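Local coordinates for coiled-coil and C2 domain-containing protein 1-like (Drosophila melanogaster, PDB 6EI6), which binds monophosphorylated phosphatidylinositols and regulates the ESCRT pathway in endosomal protein sorting, probably by preventing inappropriate polymerisation of the ESCRT-III subunit Shrub, at residues A[42-47]-A[82-87]; A[71-75]-A[103-107]; A[187-193]-A[216-221]. All coordinates share one frame; numbering follows the deposited sequence.

Contact 1: residues A[42-47]-A[82-87]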
loop_
_atom_site.group_PDB
_atom_site.type_symbol
_atom_site.label_atom_id
_atom_site.label_comp_id
_atom_site.label_asym_id
_atom_site.label_seq_id
_atom_site.Cartn_x
_atom_site.Cartn_y
_atom_site.Cartn_z
ATOM N N MET A 42 -19.026 -13.082 -12.443
ATOM C CA MET A 42 -18.630 -14.156 -11.540
ATOM C C MET A 42 -17.115 -14.211 -11.408
ATOM O O MET A 42 -16.562 -14.264 -10.302
ATOM C CB MET A 42 -19.171 -15.494 -12.054
ATOM C CG MET A 42 -20.652 -15.698 -11.834
ATOM S SD MET A 42 -21.304 -17.109 -12.762
ATOM C CE MET A 42 -20.418 -18.477 -11.949
ATOM N N GLU A 43 -16.425 -14.201 -12.540
ATOM C CA GLU A 43 -14.974 -14.286 -12.514
ATOM C C GLU A 43 -14.352 -13.029 -11.898
ATOM O O GLU A 43 -13.432 -13.120 -11.073
ATOM C CB GLU A 43 -14.480 -14.529 -13.933
ATOM C CG GLU A 43 -13.027 -14.840 -13.998
ATOM C CD GLU A 43 -12.633 -15.427 -15.322
ATOM O OE1 GLU A 43 -13.536 -15.979 -16.020
ATOM O OE2 GLU A 43 -11.424 -15.319 -15.646
ATOM N N GLU A 44 -14.854 -11.848 -12.266
ATOM C CA GLU A 44 -14.392 -10.606 -11.646
ATOM C C GLU A 44 -14.570 -10.636 -10.136
ATOM O O GLU A 44 -13.661 -10.251 -9.382
ATOM C CB GLU A 44 -15.154 -9.416 -12.225
ATOM C CG GLU A 44 -14.782 -9.129 -13.640
ATOM C CD GLU A 44 -13.509 -8.296 -13.710
ATOM O OE1 GLU A 44 -13.266 -7.475 -12.769
ATOM O OE2 GLU A 44 -12.734 -8.485 -14.682
ATOM N N GLN A 45 -15.761 -11.058 -9.682
ATOM C CA GLN A 45 -16.034 -11.081 -8.257
ATOM C C GLN A 45 -15.048 -11.982 -7.533
ATOM O O GLN A 45 -14.522 -11.611 -6.473
ATOM C CB GLN A 45 -17.463 -11.537 -7.996
ATOM C CG GLN A 45 -17.780 -11.671 -6.501
ATOM C CD GLN A 45 -17.973 -10.315 -5.842
ATOM O OE1 GLN A 45 -18.391 -9.373 -6.495
ATOM N NE2 GLN A 45 -17.669 -10.214 -4.545
ATOM N N LEU A 46 -14.772 -13.165 -8.099
ATOM C CA LEU A 46 -13.858 -14.102 -7.460
ATOM C C LEU A 46 -12.433 -13.562 -7.484
ATOM O O LEU A 46 -11.707 -13.672 -6.488
ATOM C CB LEU A 46 -13.942 -15.472 -8.152
ATOM C CG LEU A 46 -15.244 -16.262 -7.935
ATOM C CD1 LEU A 46 -15.385 -17.436 -8.937
ATOM C CD2 LEU A 46 -15.353 -16.765 -6.492
ATOM N N ALA A 47 -12.027 -12.952 -8.606
ATOM C CA ALA A 47 -10.715 -12.312 -8.671
ATOM C C ALA A 47 -10.574 -11.212 -7.621
ATOM O O ALA A 47 -9.520 -11.101 -6.979
ATOM C CB ALA A 47 -10.448 -11.756 -10.080
ATOM N N ASP A 82 -12.393 -21.952 -6.997
ATOM C CA ASP A 82 -13.662 -21.564 -7.606
ATOM C C ASP A 82 -13.414 -20.777 -8.878
ATOM O O ASP A 82 -14.099 -20.986 -9.889
ATOM C CB ASP A 82 -14.517 -20.773 -6.604
ATOM C CG ASP A 82 -15.294 -21.691 -5.653
ATOM O OD1 ASP A 82 -15.236 -22.943 -5.859
ATOM O OD2 ASP A 82 -15.964 -21.176 -4.712
ATOM N N LEU A 83 -12.416 -19.893 -8.843
ATOM C CA LEU A 83 -11.961 -19.193 -10.040
ATOM C C LEU A 83 -11.581 -20.170 -11.148
ATOM O O LEU A 83 -11.971 -19.989 -12.308
ATOM C CB LEU A 83 -10.776 -18.304 -9.670
ATOM C CG LEU A 83 -10.414 -17.115 -10.540
ATOM C CD1 LEU A 83 -11.625 -16.454 -11.188
ATOM C CD2 LEU A 83 -9.695 -16.137 -9.643
ATOM N N ASP A 84 -10.827 -21.226 -10.802
ATOM C CA ASP A 84 -10.429 -22.222 -11.801
ATOM C C ASP A 84 -11.640 -22.970 -12.337
ATOM O O ASP A 84 -11.731 -23.243 -13.540
ATOM C CB ASP A 84 -9.430 -23.233 -11.210
ATOM C CG ASP A 84 -8.124 -22.595 -10.758
ATOM O OD1 ASP A 84 -7.742 -21.516 -11.298
ATOM O OD2 ASP A 84 -7.484 -23.188 -9.849
ATOM N N LEU A 85 -12.566 -23.334 -11.445
ATOM C CA LEU A 85 -13.796 -24.011 -11.851
ATOM C C LEU A 85 -14.602 -23.175 -12.842
ATOM O O LEU A 85 -15.192 -23.718 -13.782
ATOM C CB LEU A 85 -14.647 -24.310 -10.619
ATOM C CG LEU A 85 -14.321 -25.564 -9.832
ATOM C CD1 LEU A 85 -15.194 -25.605 -8.581
ATOM C CD2 LEU A 85 -14.575 -26.779 -10.705
ATOM N N VAL A 86 -14.679 -21.857 -12.623
ATOM C CA VAL A 86 -15.453 -21.011 -13.530
ATOM C C VAL A 86 -14.732 -20.875 -14.865
ATOM O O VAL A 86 -15.357 -20.960 -15.930
ATOM C CB VAL A 86 -15.734 -19.629 -12.905
ATOM C CG1 VAL A 86 -16.400 -18.729 -13.933
ATOM C CG2 VAL A 86 -16.594 -19.741 -11.655
ATOM N N ARG A 87 -13.408 -20.651 -14.829
ATOM C CA ARG A 87 -12.637 -20.553 -16.064
ATOM C C ARG A 87 -12.704 -21.853 -16.857
ATOM O O ARG A 87 -12.799 -21.840 -18.092
ATOM C CB ARG A 87 -11.189 -20.187 -15.748
ATOM C CG ARG A 87 -10.988 -18.744 -15.364
ATOM C CD ARG A 87 -9.692 -18.558 -14.616
ATOM N NE ARG A 87 -9.424 -17.127 -14.439
ATOM C CZ ARG A 87 -8.431 -16.615 -13.705
ATOM N NH1 ARG A 87 -7.573 -17.409 -13.056
ATOM N NH2 ARG A 87 -8.307 -15.295 -13.619
#
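Arg-87 NE donates to Glu-43 OE2 at 3.0 Å, an almost straight salt-bridge bond (N-H...O 172°) on the flank of an antiparallel helical hairpin, where residues 42-47 and 82-87 run side by side with axes 9.7 Å apart. OE2 lies at the edge of the Arg-87 guanidinium, almost in its plane, while the carboxylate is turned steeply against it: NE meets OE2 from above the carboxylate plane. The other oxygen of Glu-43, OE1, is taken by a salt bridge to Lys-90, one helical turn beyond Arg-87, so two positive charges hold the carboxylate and probably stabilise its negative form. With CG anti to the backbone N (chi1 -171°) and an extended chain, Glu-43 stretches across to the second helix, and its CG rests on Leu-83 CD1 at 3.5 Å. Without the carboxylate, as with an alanine here, Arg-87 and Lys-90 would probably lose their shared anion, and Leu-83 CD1 its CG neighbour. Beside this polar edge the interface is apolar. Leu-46 faces Leu-83, the pair whose CA atoms come nearest, 6.0 Å apart; Leu-46 CB touches Leu-83 CD1, while Leu-46 CD1 reaches Val-86 CG2 at 3.8 Å. Leu-83 CD2 lies against the backbone of Ala-47. Strand 265-268 packs alongside: Leu-266 touches Leu-46, Leu-268 touches Val-86, and the backbone N of Leu-268 is hydrogen-bonded to Asp-82 OD2. On the flank away from the salt bridge, Met-42, bent at its thioether, lays its terminal CE against Val-86 CG2 at 4.0 Å.

Contact 2: residues A[71-75]-A[103-107]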
loop_
_atom_site.group_PDB
_atom_site.type_symbol
_atom_site.label_atom_id
_atom_site.label_comp_id
_atom_site.label_asym_id
_atom_site.label_seq_id
_atom_site.Cartn_x
_atom_site.Cartn_y
_atom_site.Cartn_z
ATOM N N ARG A 71 -4.416 -18.528 7.677
ATOM C CA ARG A 71 -5.864 -18.459 7.553
ATOM C C ARG A 71 -6.266 -17.885 6.200
ATOM O O ARG A 71 -7.038 -18.501 5.451
ATOM C CB ARG A 71 -6.449 -17.622 8.690
ATOM C CG ARG A 71 -7.908 -17.865 8.869
ATOM C CD ARG A 71 -8.540 -17.011 9.964
ATOM N NE ARG A 71 -9.854 -16.578 9.500
ATOM C CZ ARG A 71 -10.420 -15.422 9.830
ATOM N NH1 ARG A 71 -9.796 -14.586 10.658
ATOM N NH2 ARG A 71 -11.612 -15.103 9.327
ATOM N N PHE A 72 -5.719 -16.714 5.854
ATOM C CA PHE A 72 -6.146 -16.046 4.637
ATOM C C PHE A 72 -5.483 -16.628 3.405
ATOM O O PHE A 72 -6.045 -16.518 2.306
ATOM C CB PHE A 72 -5.919 -14.544 4.770
ATOM C CG PHE A 72 -6.947 -13.895 5.645
ATOM C CD1 PHE A 72 -8.162 -13.474 5.110
ATOM C CD2 PHE A 72 -6.751 -13.815 7.019
ATOM C CE1 PHE A 72 -9.125 -12.928 5.915
ATOM C CE2 PHE A 72 -7.716 -13.275 7.847
ATOM C CZ PHE A 72 -8.906 -12.824 7.301
ATOM N N GLU A 73 -4.357 -17.321 3.567
ATOM C CA GLU A 73 -3.839 -18.095 2.446
ATOM C C GLU A 73 -4.786 -19.241 2.113
ATOM O O GLU A 73 -5.070 -19.498 0.934
ATOM C CB GLU A 73 -2.426 -18.604 2.762
ATOM C CG GLU A 73 -1.877 -19.672 1.823
ATOM C CD GLU A 73 -1.560 -19.168 0.400
ATOM O OE1 GLU A 73 -1.777 -17.965 0.087
ATOM O OE2 GLU A 73 -1.074 -19.996 -0.415
ATOM N N ASN A 74 -5.312 -19.918 3.142
ATOM C CA ASN A 74 -6.256 -21.010 2.908
ATOM C C ASN A 74 -7.550 -20.494 2.284
ATOM O O ASN A 74 -8.154 -21.168 1.441
ATOM C CB ASN A 74 -6.555 -21.735 4.218
ATOM C CG ASN A 74 -5.407 -22.606 4.686
ATOM O OD1 ASN A 74 -4.788 -23.304 3.897
ATOM N ND2 ASN A 74 -5.133 -22.577 5.981
ATOM N N LEU A 75 -8.008 -19.314 2.706
ATOM C CA LEU A 75 -9.150 -18.684 2.052
ATOM C C LEU A 75 -8.850 -18.384 0.579
ATOM O O LEU A 75 -9.653 -18.708 -0.308
ATOM C CB LEU A 75 -9.515 -17.423 2.822
ATOM C CG LEU A 75 -10.862 -16.749 2.608
ATOM C CD1 LEU A 75 -12.052 -17.691 2.799
ATOM C CD2 LEU A 75 -10.943 -15.544 3.545
ATOM N N LYS A 103 -20.786 -15.205 3.909
ATOM C CA LYS A 103 -20.041 -14.117 4.521
ATOM C C LYS A 103 -18.672 -14.604 4.952
ATOM O O LYS A 103 -18.465 -15.791 5.218
ATOM C CB LYS A 103 -20.750 -13.545 5.743
ATOM C CG LYS A 103 -22.059 -12.859 5.421
ATOM C CD LYS A 103 -22.872 -12.643 6.692
ATOM C CE LYS A 103 -23.942 -11.570 6.470
ATOM N NZ LYS A 103 -23.329 -10.256 6.070
ATOM N N ARG A 104 -17.740 -13.664 5.030
ATOM C CA ARG A 104 -16.402 -13.949 5.513
ATOM C C ARG A 104 -15.988 -12.818 6.433
ATOM O O ARG A 104 -16.177 -11.648 6.091
ATOM C CB ARG A 104 -15.407 -14.071 4.360
ATOM C CG ARG A 104 -15.592 -15.303 3.542
ATOM C CD ARG A 104 -15.348 -16.537 4.389
ATOM N NE ARG A 104 -15.517 -17.726 3.568
ATOM C CZ ARG A 104 -16.689 -18.302 3.322
ATOM N NH1 ARG A 104 -17.798 -17.818 3.866
ATOM N NH2 ARG A 104 -16.743 -19.376 2.545
ATOM N N SER A 105 -15.428 -13.161 7.592
ATOM C CA SER A 105 -14.960 -12.152 8.534
ATOM C C SER A 105 -13.534 -11.784 8.147
ATOM O O SER A 105 -12.595 -12.541 8.394
ATOM C CB SER A 105 -15.034 -12.676 9.962
ATOM O OG SER A 105 -16.207 -13.459 10.159
ATOM N N PHE A 106 -13.374 -10.665 7.465
ATOM C CA PHE A 106 -12.107 -9.956 7.489
ATOM C C PHE A 106 -12.251 -8.918 8.577
ATOM O O PHE A 106 -13.365 -8.468 8.881
ATOM C CB PHE A 106 -11.783 -9.281 6.158
ATOM C CG PHE A 106 -11.536 -10.245 5.019
ATOM C CD1 PHE A 106 -12.471 -11.218 4.689
ATOM C CD2 PHE A 106 -10.370 -10.169 4.272
ATOM C CE1 PHE A 106 -12.243 -12.104 3.639
ATOM C CE2 PHE A 106 -10.133 -11.060 3.214
ATOM C CZ PHE A 106 -11.073 -12.023 2.903
ATOM N N ASN A 107 -11.150 -8.561 9.205
ATOM C CA ASN A 107 -11.364 -7.574 10.251
ATOM C C ASN A 107 -10.799 -6.241 9.796
ATOM O O ASN A 107 -9.910 -5.689 10.450
ATOM C CB ASN A 107 -10.746 -8.033 11.565
ATOM C CG ASN A 107 -11.273 -7.263 12.746
ATOM O OD1 ASN A 107 -12.254 -6.524 12.642
ATOM N ND2 ASN A 107 -10.617 -7.417 13.878
HETATM O O HOH W 1 -10.500 -12.012 10.469
#
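Arg-71 reaches from its helix to the backbone of Ser-105, its NH2 donating to Ser-105 O at 2.9 Å. The bond is bent at the hydrogen (131°): the oxygen is tilted from the guanidinium plane, although the donor lies in the carbonyl plane. A water reinforces the link, accepting from Arg-71 NH1 at 2.7 Å and donating to the same Ser-105 O, which is thus gripped twice. Next in sequence, Phe-72 lays its CZ against one face of the Arg-71 guanidinium, offset toward the rim, and turns its ring edge to Phe-106. The two rings form an edge-to-face pair, centroids 4.8 Å apart and planes at 61°, with Phe-72 CE1 placed over the centre of the Phe-106 ring. This joins the second helix of the helical hairpin of helices 34-62 and 66-91 to the irregular segment that follows strand 99-102 and precedes the first long strand of the C2 sandwich. Phe-106 also touches Met-52 and Thr-56 of helix 34-62 and meets the ring of Trp-265, so it is wedged between the hairpin and the C-terminal elements. One turn on, Leu-75 divides its two methyls between two partners. Having CG anti to the backbone N (chi1 -164°) directs the isobutyl group across the gap, where CD2 meets Phe-106 CZ at 3.6 Å. Its other methyl, CD1, lies at the edge of the Arg-104 guanidinium, 3.5 Å from NE. That guanidinium is held by a salt bridge from Arg-104 NH2 to Glu-102.

Contact 3: residues A[187-193]-A[216-221]. With SO4 (sulfate ion), chain C.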
loop_
_atom_site.group_PDB
_atom_site.type_symbol
_atom_site.label_atom_id
_atom_site.label_comp_id
_atom_site.label_asym_id
_atom_site.label_seq_id
_atom_site.Cartn_x
_atom_site.Cartn_y
_atom_site.Cartn_z
ATOM N N ILE A 187 -6.443 13.173 -2.745
ATOM C CA ILE A 187 -5.022 13.076 -2.462
ATOM C C ILE A 187 -4.591 11.617 -2.448
ATOM O O ILE A 187 -3.569 11.254 -3.041
ATOM C CB ILE A 187 -4.708 13.796 -1.140
ATOM C CG1 ILE A 187 -4.733 15.323 -1.350
ATOM C CG2 ILE A 187 -3.382 13.313 -0.543
ATOM C CD1 ILE A 187 -4.863 16.107 -0.049
ATOM N N PHE A 188 -5.373 10.751 -1.790
ATOM C CA PHE A 188 -5.032 9.332 -1.801
ATOM C C PHE A 188 -5.163 8.723 -3.188
ATOM O O PHE A 188 -4.402 7.812 -3.525
ATOM C CB PHE A 188 -5.895 8.573 -0.807
ATOM C CG PHE A 188 -5.441 8.722 0.592
ATOM C CD1 PHE A 188 -4.505 7.852 1.116
ATOM C CD2 PHE A 188 -5.912 9.763 1.377
ATOM C CE1 PHE A 188 -4.060 8.000 2.423
ATOM C CE2 PHE A 188 -5.480 9.918 2.670
ATOM C CZ PHE A 188 -4.556 9.034 3.201
ATOM N N LYS A 189 -6.081 9.227 -4.019
ATOM C CA LYS A 189 -6.258 8.650 -5.348
ATOM C C LYS A 189 -5.085 8.992 -6.262
ATOM O O LYS A 189 -4.567 8.128 -6.982
ATOM C CB LYS A 189 -7.573 9.139 -5.961
ATOM C CG LYS A 189 -8.138 8.206 -7.055
ATOM C CD LYS A 189 -9.682 8.324 -7.163
ATOM C CE LYS A 189 -10.353 7.012 -7.601
ATOM N NZ LYS A 189 -10.407 5.979 -6.501
ATOM N N ARG A 190 -4.637 10.248 -6.236
ATOM C CA ARG A 190 -3.827 10.769 -7.327
ATOM C C ARG A 190 -2.410 11.153 -6.926
ATOM O O ARG A 190 -1.553 11.287 -7.806
ATOM C CB ARG A 190 -4.507 11.983 -7.981
ATOM C CG ARG A 190 -5.690 11.637 -8.859
ATOM C CD ARG A 190 -6.231 12.830 -9.621
ATOM N NE ARG A 190 -7.161 13.692 -8.890
ATOM C CZ ARG A 190 -8.422 13.886 -9.286
ATOM N NH1 ARG A 190 -8.876 13.286 -10.369
ATOM N NH2 ARG A 190 -9.251 14.686 -8.627
ATOM N N HIS A 191 -2.141 11.359 -5.646
ATOM C CA HIS A 191 -0.968 12.107 -5.198
ATOM C C HIS A 191 -0.112 11.229 -4.293
ATOM O O HIS A 191 -0.399 10.047 -4.083
ATOM C CB HIS A 191 -1.412 13.409 -4.518
ATOM C CG HIS A 191 -2.157 14.336 -5.439
ATOM N ND1 HIS A 191 -1.664 14.727 -6.668
ATOM C CD2 HIS A 191 -3.362 14.938 -5.312
ATOM C CE1 HIS A 191 -2.531 15.534 -7.256
ATOM N NE2 HIS A 191 -3.569 15.681 -6.453
ATOM N N GLY A 192 0.961 11.813 -3.767
ATOM C CA GLY A 192 1.948 11.036 -3.055
ATOM C C GLY A 192 2.655 11.839 -1.985
ATOM O O GLY A 192 2.377 13.021 -1.767
ATOM N N VAL A 193 3.576 11.158 -1.304
ATOM C CA VAL A 193 4.439 11.715 -0.270
ATOM C C VAL A 193 5.844 11.861 -0.845
ATOM O O VAL A 193 6.361 10.920 -1.457
ATOM C CB VAL A 193 4.463 10.792 0.958
ATOM C CG1 VAL A 193 5.260 11.410 2.075
ATOM C CG2 VAL A 193 3.046 10.468 1.388
ATOM N N LYS A 216 3.476 7.122 -4.235
ATOM C CA LYS A 216 2.042 7.327 -4.432
ATOM C C LYS A 216 1.241 6.736 -3.272
ATOM O O LYS A 216 1.542 5.645 -2.775
ATOM C CB LYS A 216 1.582 6.684 -5.743
ATOM C CG LYS A 216 2.143 7.323 -6.977
ATOM C CD LYS A 216 1.773 8.789 -7.010
ATOM C CE LYS A 216 1.361 9.195 -8.399
ATOM N NZ LYS A 216 0.913 10.613 -8.388
ATOM N N LEU A 217 0.197 7.446 -2.857
ATOM C CA LEU A 217 -0.602 6.998 -1.725
ATOM C C LEU A 217 -1.680 5.979 -2.103
ATOM O O LEU A 217 -2.250 5.339 -1.207
ATOM C CB LEU A 217 -1.241 8.218 -1.042
ATOM C CG LEU A 217 -0.295 9.043 -0.164
ATOM C CD1 LEU A 217 -0.932 10.351 0.264
ATOM C CD2 LEU A 217 0.151 8.231 1.055
ATOM N N GLN A 218 -1.950 5.787 -3.394
ATOM C CA GLN A 218 -3.164 5.080 -3.787
ATOM C C GLN A 218 -3.246 3.619 -3.336
ATOM O O GLN A 218 -4.378 3.159 -3.122
ATOM C CB GLN A 218 -3.370 5.217 -5.309
ATOM C CG GLN A 218 -2.849 4.069 -6.133
ATOM C CD GLN A 218 -3.822 2.914 -6.236
ATOM O OE1 GLN A 218 -5.035 3.124 -6.318
ATOM N NE2 GLN A 218 -3.294 1.683 -6.212
ATOM N N PRO A 219 -2.151 2.848 -3.165
ATOM C CA PRO A 219 -2.304 1.523 -2.535
ATOM C C PRO A 219 -3.056 1.543 -1.218
ATOM O O PRO A 219 -3.612 0.508 -0.828
ATOM C CB PRO A 219 -0.855 1.062 -2.329
ATOM C CG PRO A 219 -0.120 1.664 -3.456
ATOM C CD PRO A 219 -0.769 3.035 -3.668
ATOM N N LEU A 220 -3.059 2.666 -0.495
ATOM C CA LEU A 220 -3.748 2.733 0.786
ATOM C C LEU A 220 -5.266 2.789 0.628
ATOM O O LEU A 220 -5.986 2.755 1.639
ATOM C CB LEU A 220 -3.241 3.930 1.604
ATOM C CG LEU A 220 -1.778 3.716 2.019
ATOM C CD1 LEU A 220 -1.257 4.892 2.794
ATOM C CD2 LEU A 220 -1.546 2.431 2.800
ATOM N N GLU A 221 -5.769 2.847 -0.609
ATOM C CA GLU A 221 -7.212 2.781 -0.826
ATOM C C GLU A 221 -7.758 1.408 -0.461
ATOM O O GLU A 221 -8.862 1.296 0.094
ATOM C CB GLU A 221 -7.540 3.100 -2.278
ATOM C CG GLU A 221 -7.450 4.559 -2.609
ATOM C CD GLU A 221 -8.023 4.856 -3.964
ATOM O OE1 GLU A 221 -7.927 3.959 -4.841
ATOM O OE2 GLU A 221 -8.574 5.974 -4.138
HETATM S S SO4 C . 2.133 14.157 -6.503
HETATM O O1 SO4 C . 1.705 14.558 -5.151
HETATM O O2 SO4 C . 1.091 14.468 -7.496
HETATM O O3 SO4 C . 2.415 12.710 -6.512
HETATM O O4 SO4 C . 3.339 14.919 -6.855
#
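Leu-217 packs against residues 187-193, where helix 182-190 gives way to strand 192-199 of the C2 sandwich. Its CB lies 3.9 Å from Phe-188 CD1 and also near His-191 O; CG approaches Val-193 CG2. Beyond the fork, CD1 meets Ile-187 CG2 at 3.9 Å and sits over one face of the Phe-188 ring, while CD2 presses on Val-193 CG2 at 3.7 Å. With CG anti to its carbonyl carbon (chi1 -77°), the fork points at Ile-187 and Val-193. Leu-217 N donates to His-191 O at 2.9 Å in a nearly straight bond (174°), fixing the start of the turn. Gly-192 faces Lys-216 in an antiparallel non-hydrogen-bonded pair. The bent chain of Lys-216 brings NZ back to Arg-190 O at 2.6 Å and to a sulfate, probably from the crystallisation liquor, that is also bound by His-191 ND1 and Gly-192 N. At the other end, Lys-189 NZ meets Glu-221 OE2 on the syn side of the carboxylate, slightly off its plane, in a 3.0 Å salt bridge. The contact thus ties the end of helix 182-190 and the start of strand 192-199 to the loop between strands 208-216 and 225-233, which crosses from one sheet to the other, with Leu-217 and Val-193 both touching Ile-247 of strand 241-249.

Overall arrangement
Contacts 1 and 2 both use helix 66-91 in this C-terminal piece of the protein; their centres lie about 17 Å apart. Their segments alternate along the chain: 71-75 falls between the halves of contact 1, and 103-107 comes after both. Contact 3 comes later in sequence, within the two-sheet sandwich of the membrane-binding C2 domain, its centre about 29 Å from that of contact 1 and 26 Å from that of contact 2. Contact 1 joins the two hairpin helices to each other, whereas contact 2 joins the second helix to the loop between strands 99-102 and 119-128.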